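PDB 2V0P: type 2A phosphatase-associated protein 42 from Saccharomyces cerevisiae, which associates with the catalytic subunits of type 2A-like protein phosphatases, inhibits the phosphatase SIT4 and takes part in negative regulation of TOR signalling. Local coordinates for residues S212-T215 / I216-E220; Q171-K174 / E175-K179. All blocks are in the same frame, centred on the assembly; numbering follows the deposited sequence. Where two conformers were deposited one is given.

Interaction 1. Residues S212-T215 / I216-E220; sequences SLDT and INNIE
Asn218 and Asp214, four residues apart on helix 199-231, are joined by a side-chain hydrogen bond in which Asn218 ND2 donates to Asp214 OD2 at 3.0 Å. The carboxylate and amide planes stand 84° apart: the N-H leaves in the plane of its own amide but comes down on OD2 from above the carboxylate. Asp214 OD2 is gripped a second time by the hydroxyl of Tyr77 from helix 75-83, which together with the Asn218 amide probably fixes the rotation of the carboxylate. A water accepts from Asn217 ND2 at 2.8 Å and also lies near Asp214 OD1, though that second approach is too short to be trusted.

Beneath these side chains runs the regular i to i+4 bonding of an alpha helix, with Asn218 N on Asp214 O (3.2 Å) and Ile219 N on Thr215 O (2.7 Å). The helix is the last of the all-helical, tetratricopeptide repeat-like domain at the N-terminal end of Tap42.

On the apolar side, Thr215 holds OG1 beside the backbone N (chi1 -67°), so that the methyl CG2 falls anti to that nitrogen and meets Ile219 CD1 at 3.7 Å, whereas OG1 turns back to bond to Phe211 O. Phe111 of helix 93-120 packs against Thr215, Asn218 and Ile219, and Ile216 rests on Val128 and Lys131 of helix 126-133.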
loop_
_atom_site.group_PDB
_atom_site.type_symbol
_atom_site.label_atom_id
_atom_site.label_comp_id
_atom_site.label_asym_id
_atom_site.label_seq_id
_atom_site.Cartn_x
_atom_site.Cartn_y
_atom_site.Cartn_z
ATOM N N SER A 212 18.892 7.790 12.127
ATOM C CA SER A 212 18.685 6.380 12.131
ATOM C C SER A 212 17.189 6.042 12.336
ATOM O O SER A 212 16.692 5.128 11.699
ATOM C CB SER A 212 19.558 5.693 13.193
ATOM O OG SER A 212 18.985 5.864 14.452
ATOM N N LEU A 213 16.491 6.801 13.165
ATOM C CA LEU A 213 15.078 6.592 13.349
ATOM C C LEU A 213 14.316 7.025 12.048
ATOM O O LEU A 213 13.554 6.253 11.572
ATOM C CB LEU A 213 14.586 7.279 14.596
ATOM C CG LEU A 213 15.169 6.562 15.847
ATOM C CD1 LEU A 213 15.226 7.530 16.952
ATOM C CD2 LEU A 213 14.289 5.359 16.267
ATOM N N ASP A 214 14.580 8.216 11.514
ATOM C CA ASP A 214 13.995 8.699 10.292
ATOM C C ASP A 214 14.140 7.672 9.202
ATOM O O ASP A 214 13.205 7.432 8.496
ATOM C CB ASP A 214 14.692 10.005 9.817
ATOM C CG ASP A 214 13.939 10.686 8.644
ATOM O OD1 ASP A 214 12.702 10.888 8.777
ATOM O OD2 ASP A 214 14.573 11.021 7.616
ATOM N N THR A 215 15.309 7.055 9.095
ATOM C CA THR A 215 15.661 6.024 8.097
ATOM C C THR A 215 14.655 4.882 8.059
ATOM O O THR A 215 14.257 4.445 6.993
ATOM C CB THR A 215 17.128 5.507 8.328
ATOM O OG1 THR A 215 17.989 6.578 8.040
ATOM C CG2 THR A 215 17.536 4.347 7.430
ATOM N N ILE A 216 14.229 4.402 9.219
ATOM C CA ILE A 216 13.282 3.320 9.209
ATOM C C ILE A 216 12.011 3.748 8.426
ATOM O O ILE A 216 11.560 2.994 7.637
ATOM C CB ILE A 216 12.954 2.786 10.627
ATOM C CG1 ILE A 216 14.185 2.122 11.276
ATOM C CG2 ILE A 216 11.739 1.838 10.583
ATOM C CD1 ILE A 216 14.847 1.038 10.526
ATOM N N ASN A 217 11.521 4.951 8.634
ATOM C CA ASN A 217 10.388 5.489 7.905
ATOM C C ASN A 217 10.612 5.593 6.419
ATOM O O ASN A 217 9.721 5.376 5.635
ATOM C CB ASN A 217 9.972 6.842 8.418
ATOM C CG ASN A 217 9.261 6.748 9.774
ATOM O OD1 ASN A 217 8.581 5.775 10.069
ATOM N ND2 ASN A 217 9.419 7.757 10.571
ATOM N N ASN A 218 11.822 5.967 6.045
ATOM C CA ASN A 218 12.118 6.087 4.666
ATOM C C ASN A 218 12.274 4.735 4.026
ATOM O O ASN A 218 11.880 4.564 2.854
ATOM C CB ASN A 218 13.373 6.970 4.472
ATOM C CG ASN A 218 13.243 8.298 5.105
ATOM O OD1 ASN A 218 12.213 8.844 5.171
ATOM N ND2 ASN A 218 14.341 8.799 5.668
ATOM N N ILE A 219 12.880 3.781 4.741
ATOM C CA ILE A 219 13.060 2.485 4.188
ATOM C C ILE A 219 11.594 1.895 3.971
ATOM O O ILE A 219 11.363 1.324 2.995
ATOM C CB ILE A 219 13.878 1.550 5.028
ATOM C CG1 ILE A 219 15.403 1.920 4.897
ATOM C CG2 ILE A 219 13.737 0.100 4.546
ATOM C CD1 ILE A 219 16.271 1.255 5.868
ATOM N N GLU A 220 10.718 2.075 4.910
ATOM C CA GLU A 220 9.304 1.506 4.798
ATOM C C GLU A 220 8.583 2.103 3.583
ATOM O O GLU A 220 7.995 1.356 2.728
ATOM C CB GLU A 220 8.522 1.766 6.094
ATOM C CG GLU A 220 7.278 0.891 6.239
ATOM C CD GLU A 220 6.248 1.443 7.200
ATOM O OE1 GLU A 220 6.370 2.588 7.690
ATOM O OE2 GLU A 220 5.286 0.726 7.452
HETATM O O HOH W 1 10.845 10.107 10.094
#

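Interaction 2. Residues Q171-K174 / E175-K179; sequences QRNK and EISTK
Arg172 sets out with CG anti to its own backbone nitrogen (chi1 -178°) and then turns about its CB-CG bond, chi2 61°, which swings the guanidinium forward over the next turn of helix 156-186. Glu175, three residues on, also carries its CG anti to N but stays extended, and the two side chains meet in a salt bridge, Arg172 NH1 to Glu175 OE1 at 2.8 Å. The donor hydrogen points outward in the guanidinium plane, yet it reaches OE1 from above the carboxylate, the two planes being turned 60° apart. Over one face of the guanidinium lies Ile176 CD1, 4.0 Å above the plane and displaced toward the rim. Arg172 NE forms a second salt bridge, with Asp125 OD2, so the arginine is shared between two acids. Cut back to an alanine, this position would probably leave Glu175 and Asp125 without the cation they share and the end of Ile176 without its cover.

On another side of the helix, two hydroxyls fold back onto carbonyls one turn earlier. Ser177 OG donates to Asn173 O at 2.9 Å, while Ser177 N reaches the same oxygen from the opposite face of the carbonyl plane. Thr178 repeats the arrangement on Lys174 O, with OG1 and N each 3.0 Å from it. Each carbonyl is therefore held by two donors, a backbone amide and a hydroxyl, a common way for serine and threonine to pair with the preceding turn of an alpha helix.

Gln171, Lys174, Glu175 and Thr178 are exposed, whereas Arg172, Asn173 and Ser177 meet the neighbouring helix 199-231, at His209, at Leu213 and Asn217, and at His210 respectively.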
loop_
_atom_site.group_PDB
_atom_site.type_symbol
_atom_site.label_atom_id
_atom_site.label_comp_id
_atom_site.label_asym_id
_atom_site.label_seq_id
_atom_site.Cartn_x
_atom_site.Cartn_y
_atom_site.Cartn_z
ATOM N N GLN A 171 7.021 7.074 18.983
ATOM C CA GLN A 171 7.410 7.663 20.252
ATOM C C GLN A 171 8.931 7.872 20.333
ATOM O O GLN A 171 9.361 8.928 20.748
ATOM C CB GLN A 171 6.893 6.847 21.433
ATOM C CG GLN A 171 5.370 6.951 21.628
ATOM C CD GLN A 171 4.897 8.366 21.951
ATOM O OE1 GLN A 171 5.301 8.959 22.955
ATOM N NE2 GLN A 171 4.023 8.902 21.106
ATOM N N ARG A 172 9.707 6.879 19.927
ATOM C CA ARG A 172 11.153 6.961 20.039
ATOM C C ARG A 172 11.688 8.094 19.146
ATOM O O ARG A 172 12.515 8.893 19.568
ATOM C CB ARG A 172 11.819 5.632 19.690
ATOM C CG ARG A 172 13.351 5.624 19.839
ATOM C CD ARG A 172 13.790 5.907 21.299
ATOM N NE ARG A 172 15.201 5.613 21.546
ATOM C CZ ARG A 172 15.893 6.063 22.588
ATOM N NH1 ARG A 172 15.310 6.810 23.533
ATOM N NH2 ARG A 172 17.171 5.741 22.720
ATOM N N ASN A 173 11.154 8.172 17.930
ATOM C CA ASN A 173 11.451 9.201 16.978
ATOM C C ASN A 173 11.158 10.589 17.512
ATOM O O ASN A 173 11.981 11.488 17.391
ATOM C CB ASN A 173 10.590 8.947 15.744
ATOM C CG ASN A 173 11.264 9.311 14.468
ATOM O OD1 ASN A 173 12.394 9.744 14.441
ATOM N ND2 ASN A 173 10.561 9.109 13.375
ATOM N N LYS A 174 9.985 10.762 18.110
ATOM C CA LYS A 174 9.597 11.998 18.767
ATOM C C LYS A 174 10.542 12.354 19.911
ATOM O O LYS A 174 10.924 13.494 20.064
ATOM C CB LYS A 174 8.166 11.868 19.295
ATOM C CG LYS A 174 7.568 13.143 19.833
ATOM C CD LYS A 174 6.066 12.980 20.083
ATOM C CE LYS A 174 5.606 13.819 21.262
ATOM N NZ LYS A 174 6.097 13.272 22.567
ATOM N N GLU A 175 10.906 11.372 20.710
ATOM C CA GLU A 175 11.771 11.597 21.851
ATOM C C GLU A 175 13.117 12.198 21.356
ATOM O O GLU A 175 13.513 13.272 21.778
ATOM C CB GLU A 175 11.987 10.282 22.571
ATOM C CG GLU A 175 12.693 10.393 23.897
ATOM C CD GLU A 175 13.084 9.034 24.467
ATOM O OE1 GLU A 175 12.780 7.997 23.823
ATOM O OE2 GLU A 175 13.704 9.008 25.554
ATOM N N ILE A 176 13.753 11.502 20.427
ATOM C CA ILE A 176 15.089 11.874 19.902
ATOM C C ILE A 176 14.977 13.164 19.121
ATOM O O ILE A 176 15.843 14.043 19.273
ATOM C CB ILE A 176 15.700 10.713 19.117
ATOM C CG1 ILE A 176 15.962 9.560 20.081
ATOM C CG2 ILE A 176 16.916 11.120 18.302
ATOM C CD1 ILE A 176 16.633 9.952 21.338
ATOM N N SER A 177 13.893 13.346 18.376
ATOM C CA SER A 177 13.681 14.652 17.751
ATOM C C SER A 177 13.677 15.829 18.741
ATOM O O SER A 177 14.336 16.847 18.493
ATOM C CB SER A 177 12.435 14.699 16.868
ATOM O OG SER A 177 12.593 13.815 15.814
ATOM N N THR A 178 12.955 15.687 19.848
ATOM C CA THR A 178 12.901 16.717 20.859
ATOM C C THR A 178 14.271 16.929 21.491
ATOM O O THR A 178 14.667 18.060 21.671
ATOM C CB THR A 178 11.846 16.410 21.953
ATOM O OG1 THR A 178 10.590 16.163 21.318
ATOM C CG2 THR A 178 11.683 17.569 22.900
ATOM N N LYS A 179 14.981 15.857 21.820
ATOM C CA LYS A 179 16.335 15.989 22.356
ATOM C C LYS A 179 17.258 16.717 21.357
ATOM O O LYS A 179 18.002 17.628 21.736
ATOM C CB LYS A 179 16.914 14.640 22.782
ATOM C CG LYS A 179 16.395 14.150 24.120
ATOM C CD LYS A 179 16.529 12.623 24.276
ATOM C CE LYS A 179 17.971 12.176 24.543
ATOM N NZ LYS A 179 18.087 10.699 24.805
#

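How the interactions relate
From the N terminus, interaction 2 comes first, on helix 156-186, and interaction 1 follows on helix 199-231. Each closes only a single helical turn, and the two lie in series, neither nesting nor crossing. These helices are consecutive in the chain, and the contacts, with centres about 13 Å apart, touch where the helices pack. Leu213 is the main joint: its CD2 lies 3.7 Å from Arg172 CG and its CD1 3.8 Å from Ile176 CG1. Residues 212-220 carry the connection inward to helices 75-83, 93-120 and 126-133, whereas residues 171-179 lie at the domain surface.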